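Local coordinates for TsrE (Streptomyces laurentii, PDB 7CWW), which is probably a cyclase in the biosynthesis of a thiopeptide antibiotic, at residues A[47-58]-A[86-97]. Numbering follows the deposited sequence.
Sequences ENHGGRPFLRLR and DVFTYQPYNHEH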
ATOM      1  N   GLU A  47       7.261  10.176  -4.149  1.00 23.21           N
ATOM      2  CA  GLU A  47       8.229   9.772  -3.144  1.00 22.85           C
ATOM      3  C   GLU A  47       8.724  11.032  -2.444  1.00 28.04           C
ATOM      4  O   GLU A  47       8.239  12.138  -2.705  1.00 28.88           O
ATOM      5  CB  GLU A  47       9.367   8.965  -3.788  1.00 25.13           C
ATOM      6  CG  GLU A  47       8.914   7.820  -4.681  1.00 32.01           C
ATOM      7  CD  GLU A  47      10.087   7.000  -5.196  1.00 38.80           C
ATOM      8  OE1 GLU A  47      10.672   6.237  -4.390  1.00 43.42           O
ATOM      9  OE2 GLU A  47      10.423   7.127  -6.394  1.00 33.20           O
ATOM     10  N   ASN A  48       9.726  10.878  -1.583  1.00 27.69           N
ATOM     11  CA  ASN A  48      10.212  11.998  -0.784  1.00 27.60           C
ATOM     12  C   ASN A  48      11.685  11.777  -0.487  1.00 29.00           C
ATOM     13  O   ASN A  48      12.083  10.663  -0.144  1.00 30.04           O
ATOM     14  CB  ASN A  48       9.407  12.113   0.517  1.00 27.79           C
ATOM     15  CG  ASN A  48       9.718  13.376   1.303  1.00 32.23           C
ATOM     16  OD1 ASN A  48      10.734  14.036   1.081  1.00 29.22           O
ATOM     17  ND2 ASN A  48       8.836  13.708   2.240  1.00 28.92           N
ATOM     18  N   HIS A  49      12.483  12.838  -0.613  1.00 28.06           N
ATOM     19  CA  HIS A  49      13.883  12.811  -0.197  1.00 27.06           C
ATOM     20  C   HIS A  49      14.159  14.032   0.667  1.00 29.35           C
ATOM     21  O   HIS A  49      13.998  15.171   0.205  1.00 26.25           O
ATOM     22  CB  HIS A  49      14.835  12.783  -1.402  1.00 30.11           C
ATOM     23  CG  HIS A  49      16.273  12.568  -1.024  1.00 30.28           C
ATOM     24  ND1 HIS A  49      16.761  11.342  -0.626  1.00 26.21           N
ATOM     25  CD2 HIS A  49      17.324  13.425  -0.973  1.00 26.49           C
ATOM     26  CE1 HIS A  49      18.049  11.449  -0.348  1.00 32.05           C
ATOM     27  NE2 HIS A  49      18.417  12.701  -0.553  1.00 28.45           N
ATOM     28  N   GLY A  50      14.555  13.800   1.922  1.00 24.00           N
ATOM     29  CA  GLY A  50      15.011  14.898   2.775  1.00 26.22           C
ATOM     30  C   GLY A  50      13.977  15.971   3.038  1.00 28.24           C
ATOM     31  O   GLY A  50      14.333  17.149   3.186  1.00 30.43           O
ATOM     32  N   GLY A  51      12.701  15.599   3.120  1.00 26.98           N
ATOM     33  CA  GLY A  51      11.672  16.604   3.312  1.00 25.75           C
ATOM     34  C   GLY A  51      11.368  17.387   2.056  1.00 30.17           C
ATOM     35  O   GLY A  51      10.874  18.517   2.137  1.00 29.82           O
ATOM     36  N   ARG A  52      11.687  16.833   0.888  1.00 23.16           N
ATOM     37  CA  ARG A  52      11.311  17.411  -0.401  1.00 23.32           C
ATOM     38  C   ARG A  52      10.520  16.353  -1.160  1.00 24.45           C
ATOM     39  O   ARG A  52      11.095  15.513  -1.873  1.00 24.59           O
ATOM     40  CB  ARG A  52      12.535  17.871  -1.185  1.00 25.66           C
ATOM     41  CG  ARG A  52      13.192  19.139  -0.603  1.00 26.29           C
ATOM     42  CD  ARG A  52      12.269  20.363  -0.748  1.00 27.20           C
ATOM     43  NE  ARG A  52      11.920  20.594  -2.149  1.00 28.51           N
ATOM     44  CZ  ARG A  52      12.682  21.285  -2.995  1.00 31.77           C
ATOM     45  NH1 ARG A  52      13.829  21.826  -2.578  1.00 28.29           N
ATOM     46  NH2 ARG A  52      12.304  21.434  -4.256  1.00 27.67           N
ATOM     47  N   PRO A  53       9.202  16.339  -1.008  1.00 24.19           N
ATOM     48  CA  PRO A  53       8.363  15.429  -1.808  1.00 25.91           C
ATOM     49  C   PRO A  53       8.603  15.609  -3.302  1.00 29.14           C
ATOM     50  O   PRO A  53       8.905  16.712  -3.769  1.00 26.95           O
ATOM     51  CB  PRO A  53       6.935  15.848  -1.432  1.00 27.85           C
ATOM     52  CG  PRO A  53       7.063  16.542  -0.103  1.00 28.75           C
ATOM     53  CD  PRO A  53       8.417  17.200  -0.105  1.00 25.21           C
ATOM     54  N   PHE A  54       8.458  14.521  -4.069  1.00 25.17           N
ATOM     55  CA  PHE A  54       8.586  14.679  -5.509  1.00 23.57           C
ATOM     56  C   PHE A  54       7.700  13.692  -6.258  1.00 29.32           C
ATOM     57  O   PHE A  54       7.377  12.600  -5.772  1.00 23.72           O
ATOM     58  CB  PHE A  54      10.050  14.561  -5.998  1.00 21.62           C
ATOM     59  CG  PHE A  54      10.699  13.213  -5.752  1.00 26.11           C
ATOM     60  CD1 PHE A  54      10.665  12.216  -6.724  1.00 25.38           C
ATOM     61  CD2 PHE A  54      11.415  12.975  -4.583  1.00 27.50           C
ATOM     62  CE1 PHE A  54      11.294  10.977  -6.515  1.00 24.60           C
ATOM     63  CE2 PHE A  54      12.049  11.755  -4.368  1.00 25.84           C
ATOM     64  CZ  PHE A  54      11.995  10.755  -5.338  1.00 24.98           C
ATOM     65  N   LEU A  55       7.269  14.141  -7.433  1.00 28.25           N
ATOM     66  CA  LEU A  55       6.595  13.318  -8.423  1.00 27.66           C
ATOM     67  C   LEU A  55       7.643  12.748  -9.369  1.00 28.67           C
ATOM     68  O   LEU A  55       8.472  13.496  -9.906  1.00 26.91           O
ATOM     69  CB  LEU A  55       5.583  14.155  -9.206  1.00 23.58           C
ATOM     70  CG  LEU A  55       4.857  13.494 -10.377  1.00 26.29           C
ATOM     71  CD1 LEU A  55       3.899  12.415  -9.842  1.00 21.42           C
ATOM     72  CD2 LEU A  55       4.101  14.535 -11.205  1.00 28.35           C
ATOM     73  N   ARG A  56       7.626  11.434  -9.542  1.00 22.10           N
ATOM     74  CA  ARG A  56       8.522  10.746 -10.469  1.00 25.89           C
ATOM     75  C   ARG A  56       7.717  10.297 -11.678  1.00 27.06           C
ATOM     76  O   ARG A  56       6.669   9.660 -11.524  1.00 26.83           O
ATOM     77  CB  ARG A  56       9.197   9.527  -9.815  1.00 26.30           C
ATOM     78  CG  ARG A  56      10.124   8.750 -10.782  1.00 24.29           C
ATOM     79  CD  ARG A  56      10.639   7.424 -10.214  1.00 22.38           C
ATOM     80  NE  ARG A  56      11.279   7.603  -8.902  1.00 26.23           N
ATOM     81  CZ  ARG A  56      12.508   8.084  -8.722  1.00 31.78           C
ATOM     82  NH1 ARG A  56      13.263   8.439  -9.760  1.00 24.92           N
ATOM     83  NH2 ARG A  56      12.991   8.211  -7.496  1.00 28.71           N
ATOM     84  N   LEU A  57       8.211  10.606 -12.878  1.00 24.25           N
ATOM     85  CA  LEU A  57       7.589  10.136 -14.112  1.00 26.90           C
ATOM     86  C   LEU A  57       8.575   9.216 -14.811  1.00 27.47           C
ATOM     87  O   LEU A  57       9.696   9.623 -15.125  1.00 26.26           O
ATOM     88  CB  LEU A  57       7.181  11.305 -15.013  1.00 24.23           C
ATOM     89  CG  LEU A  57       6.196  12.244 -14.296  1.00 29.32           C
ATOM     90  CD1 LEU A  57       6.004  13.564 -15.009  1.00 31.64           C
ATOM     91  CD2 LEU A  57       4.848  11.545 -14.103  1.00 23.52           C
ATOM     92  N   ARG A  58       8.174   7.972 -15.022  1.00 24.15           N
ATOM     93  CA  ARG A  58       9.045   6.980 -15.628  1.00 32.13           C
ATOM     94  C   ARG A  58       8.400   6.468 -16.904  1.00 34.03           C
ATOM     95  O   ARG A  58       7.230   6.079 -16.903  1.00 29.63           O
ATOM     96  CB  ARG A  58       9.332   5.828 -14.669  1.00 35.07           C
ATOM     97  CG  ARG A  58      10.508   5.006 -15.097  1.00 45.62           C
ATOM     98  CD  ARG A  58      11.147   4.343 -13.917  1.00 40.08           C
ATOM     99  NE  ARG A  58      12.034   3.285 -14.360  1.00 50.10           N
ATOM    100  CZ  ARG A  58      13.336   3.448 -14.568  1.00 55.73           C
ATOM    101  NH1 ARG A  58      14.076   2.420 -14.964  1.00 63.59           N
ATOM    102  NH2 ARG A  58      13.896   4.634 -14.367  1.00 46.74           N
ATOM    103  N   ASP A  86      15.789  24.226  -9.110  1.00 40.90           N
ATOM    104  CA  ASP A  86      15.619  23.508  -7.857  1.00 37.54           C
ATOM    105  C   ASP A  86      14.608  22.373  -7.940  1.00 36.27           C
ATOM    106  O   ASP A  86      14.771  21.363  -7.256  1.00 39.77           O
ATOM    107  CB  ASP A  86      15.201  24.485  -6.745  1.00 36.27           C
ATOM    108  CG  ASP A  86      14.533  23.790  -5.572  1.00 42.34           C
ATOM    109  OD1 ASP A  86      15.245  23.292  -4.674  1.00 36.68           O
ATOM    110  OD2 ASP A  86      13.284  23.721  -5.560  1.00 44.49           O
ATOM    111  N   VAL A  87      13.577  22.491  -8.775  1.00 34.80           N
ATOM    112  CA  VAL A  87      12.556  21.451  -8.783  1.00 30.38           C
ATOM    113  C   VAL A  87      12.997  20.200  -9.523  1.00 27.23           C
ATOM    114  O   VAL A  87      12.420  19.138  -9.305  1.00 29.49           O
ATOM    115  CB  VAL A  87      11.236  21.952  -9.387  1.00 37.73           C
ATOM    116  CG1 VAL A  87      10.615  22.979  -8.455  1.00 43.54           C
ATOM    117  CG2 VAL A  87      11.465  22.523 -10.773  1.00 37.61           C
ATOM    118  N   PHE A  88      14.000  20.272 -10.392  1.00 24.93           N
ATOM    119  CA  PHE A  88      14.344  19.096 -11.174  1.00 26.17           C
ATOM    120  C   PHE A  88      15.567  18.344 -10.654  1.00 34.72           C
ATOM    121  O   PHE A  88      16.028  17.423 -11.334  1.00 36.47           O
ATOM    122  CB  PHE A  88      14.533  19.488 -12.642  1.00 28.44           C
ATOM    123  CG  PHE A  88      13.261  19.965 -13.295  1.00 34.13           C
ATOM    124  CD1 PHE A  88      12.083  19.245 -13.148  1.00 33.16           C
ATOM    125  CD2 PHE A  88      13.233  21.151 -14.011  1.00 35.75           C
ATOM    126  CE1 PHE A  88      10.900  19.678 -13.731  1.00 34.36           C
ATOM    127  CE2 PHE A  88      12.057  21.594 -14.591  1.00 35.84           C
ATOM    128  CZ  PHE A  88      10.888  20.857 -14.452  1.00 34.71           C
ATOM    129  N   THR A  89      16.092  18.693  -9.467  1.00 33.21           N
ATOM    130  CA  THR A  89      17.182  17.929  -8.863  1.00 30.05           C
ATOM    131  C   THR A  89      16.896  16.440  -8.997  1.00 31.60           C
ATOM    132  O   THR A  89      15.823  15.966  -8.607  1.00 29.20           O
ATOM    133  CB  THR A  89      17.347  18.282  -7.378  1.00 29.87           C
ATOM    134  OG1 THR A  89      17.602  19.686  -7.213  1.00 33.30           O
ATOM    135  CG2 THR A  89      18.513  17.488  -6.791  1.00 31.20           C
ATOM    136  N   TYR A  90      17.830  15.692  -9.585  1.00 33.23           N
ATOM    137  CA  TYR A  90      17.512  14.312  -9.935  1.00 31.26           C
ATOM    138  C   TYR A  90      17.625  13.403  -8.716  1.00 26.95           C
ATOM    139  O   TYR A  90      18.647  13.388  -8.028  1.00 31.51           O
ATOM    140  CB  TYR A  90      18.398  13.784 -11.068  1.00 41.29           C
ATOM    141  CG  TYR A  90      17.984  12.372 -11.461  1.00 44.69           C
ATOM    142  CD1 TYR A  90      16.652  12.080 -11.780  1.00 50.55           C
ATOM    143  CD2 TYR A  90      18.903  11.326 -11.463  1.00 44.00           C
ATOM    144  CE1 TYR A  90      16.249  10.779 -12.120  1.00 54.71           C
ATOM    145  CE2 TYR A  90      18.516  10.027 -11.797  1.00 46.20           C
ATOM    146  CZ  TYR A  90      17.189   9.759 -12.124  1.00 58.51           C
ATOM    147  OH  TYR A  90      16.808   8.468 -12.450  1.00 60.31           O
ATOM    148  N   GLN A  91      16.555  12.667  -8.438  1.00 26.81           N
ATOM    149  CA  GLN A  91      16.521  11.694  -7.354  1.00 26.07           C
ATOM    150  C   GLN A  91      16.460  10.307  -7.980  1.00 31.01           C
ATOM    151  O   GLN A  91      15.440   9.954  -8.592  1.00 32.97           O
ATOM    152  CB  GLN A  91      15.312  11.939  -6.451  1.00 27.75           C
ATOM    153  CG  GLN A  91      15.331  13.323  -5.778  1.00 31.44           C
ATOM    154  CD  GLN A  91      16.505  13.472  -4.829  1.00 31.56           C
ATOM    155  OE1 GLN A  91      17.064  12.478  -4.366  1.00 34.23           O
ATOM    156  NE2 GLN A  91      16.878  14.707  -4.526  1.00 34.14           N
ATOM    157  N   PRO A  92      17.518   9.510  -7.878  1.00 29.39           N
ATOM    158  CA  PRO A  92      17.633   8.314  -8.726  1.00 30.62           C
ATOM    159  C   PRO A  92      16.611   7.248  -8.392  1.00 29.45           C
ATOM    160  O   PRO A  92      16.338   6.938  -7.229  1.00 31.46           O
ATOM    161  CB  PRO A  92      19.055   7.818  -8.445  1.00 36.77           C
ATOM    162  CG  PRO A  92      19.798   9.075  -8.065  1.00 43.57           C
ATOM    163  CD  PRO A  92      18.802   9.862  -7.246  1.00 35.69           C
ATOM    164  N   TYR A  93      16.058   6.673  -9.448  1.00 28.25           N
ATOM    165  CA  TYR A  93      15.122   5.576  -9.306  1.00 34.42           C
ATOM    166  C   TYR A  93      15.762   4.390  -8.594  1.00 30.63           C
ATOM    167  O   TYR A  93      16.901   4.023  -8.872  1.00 31.86           O
ATOM    168  CB  TYR A  93      14.649   5.170 -10.689  1.00 31.81           C
ATOM    169  CG  TYR A  93      13.615   4.083 -10.721  1.00 25.36           C
ATOM    170  CD1 TYR A  93      12.363   4.256 -10.128  1.00 28.93           C
ATOM    171  CD2 TYR A  93      13.872   2.890 -11.391  1.00 27.40           C
ATOM    172  CE1 TYR A  93      11.391   3.251 -10.193  1.00 28.23           C
ATOM    173  CE2 TYR A  93      12.900   1.882 -11.466  1.00 28.83           C
ATOM    174  CZ  TYR A  93      11.669   2.075 -10.863  1.00 31.92           C
ATOM    175  OH  TYR A  93      10.716   1.078 -10.942  1.00 31.25           O
ATOM    176  N   ASN A  94      15.008   3.774  -7.683  1.00 27.91           N
ATOM    177  CA  ASN A  94      15.464   2.583  -6.974  1.00 32.55           C
ATOM    178  C   ASN A  94      14.963   1.360  -7.736  1.00 33.94           C
ATOM    179  O   ASN A  94      13.755   1.109  -7.797  1.00 30.54           O
ATOM    180  CB  ASN A  94      14.957   2.588  -5.531  1.00 33.63           C
ATOM    181  CG  ASN A  94      15.551   1.469  -4.684  1.00 32.77           C
ATOM    182  OD1 ASN A  94      16.095   0.491  -5.200  1.00 32.45           O
ATOM    183  ND2 ASN A  94      15.461   1.622  -3.371  1.00 34.11           N
ATOM    184  N   HIS A  95      15.892   0.599  -8.319  1.00 30.38           N
ATOM    185  CA  HIS A  95      15.554  -0.608  -9.063  1.00 29.33           C
ATOM    186  C   HIS A  95      15.341  -1.813  -8.155  1.00 31.91           C
ATOM    187  O   HIS A  95      15.037  -2.903  -8.651  1.00 31.21           O
ATOM    188  CB  HIS A  95      16.659  -0.940 -10.077  1.00 34.04           C
ATOM    189  CG  HIS A  95      16.838   0.093 -11.146  1.00 33.01           C
ATOM    190  ND1 HIS A  95      17.451   1.308 -10.917  1.00 39.33           N
ATOM    191  CD2 HIS A  95      16.498   0.087 -12.458  1.00 37.15           C
ATOM    192  CE1 HIS A  95      17.476   2.006 -12.040  1.00 36.44           C
ATOM    193  NE2 HIS A  95      16.907   1.288 -12.989  1.00 39.56           N
ATOM    194  N   GLU A  96      15.522  -1.649  -6.847  1.00 26.93           N
ATOM    195  CA  GLU A  96      15.549  -2.762  -5.905  1.00 31.87           C
ATOM    196  C   GLU A  96      14.843  -2.302  -4.628  1.00 32.31           C
ATOM    197  O   GLU A  96      15.400  -2.330  -3.535  1.00 31.23           O
ATOM    198  CB  GLU A  96      16.993  -3.216  -5.647  1.00 29.28           C
ATOM    199  CG  GLU A  96      17.123  -4.601  -5.011  1.00 32.00           C
ATOM    200  CD  GLU A  96      18.568  -5.002  -4.722  1.00 40.79           C
ATOM    201  OE1 GLU A  96      19.441  -4.110  -4.653  1.00 38.27           O
ATOM    202  OE2 GLU A  96      18.836  -6.212  -4.557  1.00 34.21           O
ATOM    203  N   HIS A  97      13.598  -1.844  -4.777  1.00 26.02           N
ATOM    204  CA  HIS A  97      12.856  -1.324  -3.633  1.00 32.94           C
ATOM    205  C   HIS A  97      12.688  -2.403  -2.573  1.00 33.44           C
ATOM    206  O   HIS A  97      12.485  -3.583  -2.886  1.00 27.01           O
ATOM    207  CB  HIS A  97      11.480  -0.788  -4.069  1.00 28.54           C
ATOM    208  CG  HIS A  97      11.485   0.675  -4.399  1.00 32.20           C
ATOM    209  ND1 HIS A  97      11.836   1.651  -3.481  1.00 27.95           N
ATOM    210  CD2 HIS A  97      11.207   1.327  -5.554  1.00 28.40           C
ATOM    211  CE1 HIS A  97      11.766   2.839  -4.058  1.00 31.62           C
ATOM    212  NE2 HIS A  97      11.381   2.672  -5.314  1.00 33.20           N
TER
HETATM  213  O   HOH W   1      12.225   4.890  -6.768  1.00 34.98           O
HETATM  214  O   HOH W   2      17.090   2.567 -15.692  1.00 54.10           O
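With chi1 at 178° and a bend at chi3 (-53°), R56 carries its guanidinium to the backbone of Q91, while the extended chain of R58 sets CD and the guanidinium over one face of Y93. Both R56 terminal nitrogens reach Q91 O: NH1 at 2.9 Å nearly in line with the carbonyl, NH2 more bent, at 3.2 Å, from above the carbonyl plane. On another edge of the same group, NE and NH2 hold E47 OE2, with NE at 2.7 Å; D8 of the adjoining strand 5-11 pairs with NH1. The R58-Y93 pair is a guanidinium-aromatic stack, centres 3.9 Å apart and planes at 15°, with CD making a CH-pi contact over the ring centre. Over one face of F54, Q91 CB makes a CH-pi contact, 4.1 Å from the ring centroid, and Q91 OE1 sits over a face of H49. Farther along, R52 grips D86 end-on, NH1 to OD1 at 2.9 Å and NH2 to OD2. The 86-97 segment, largely loop, thus runs across one face of the antiparallel hairpin 39-61. Bonds at two edges of the R56 guanidinium fix its rotation and tie loop to sheet, and the E47 and D8 carboxylates probably balance its charge.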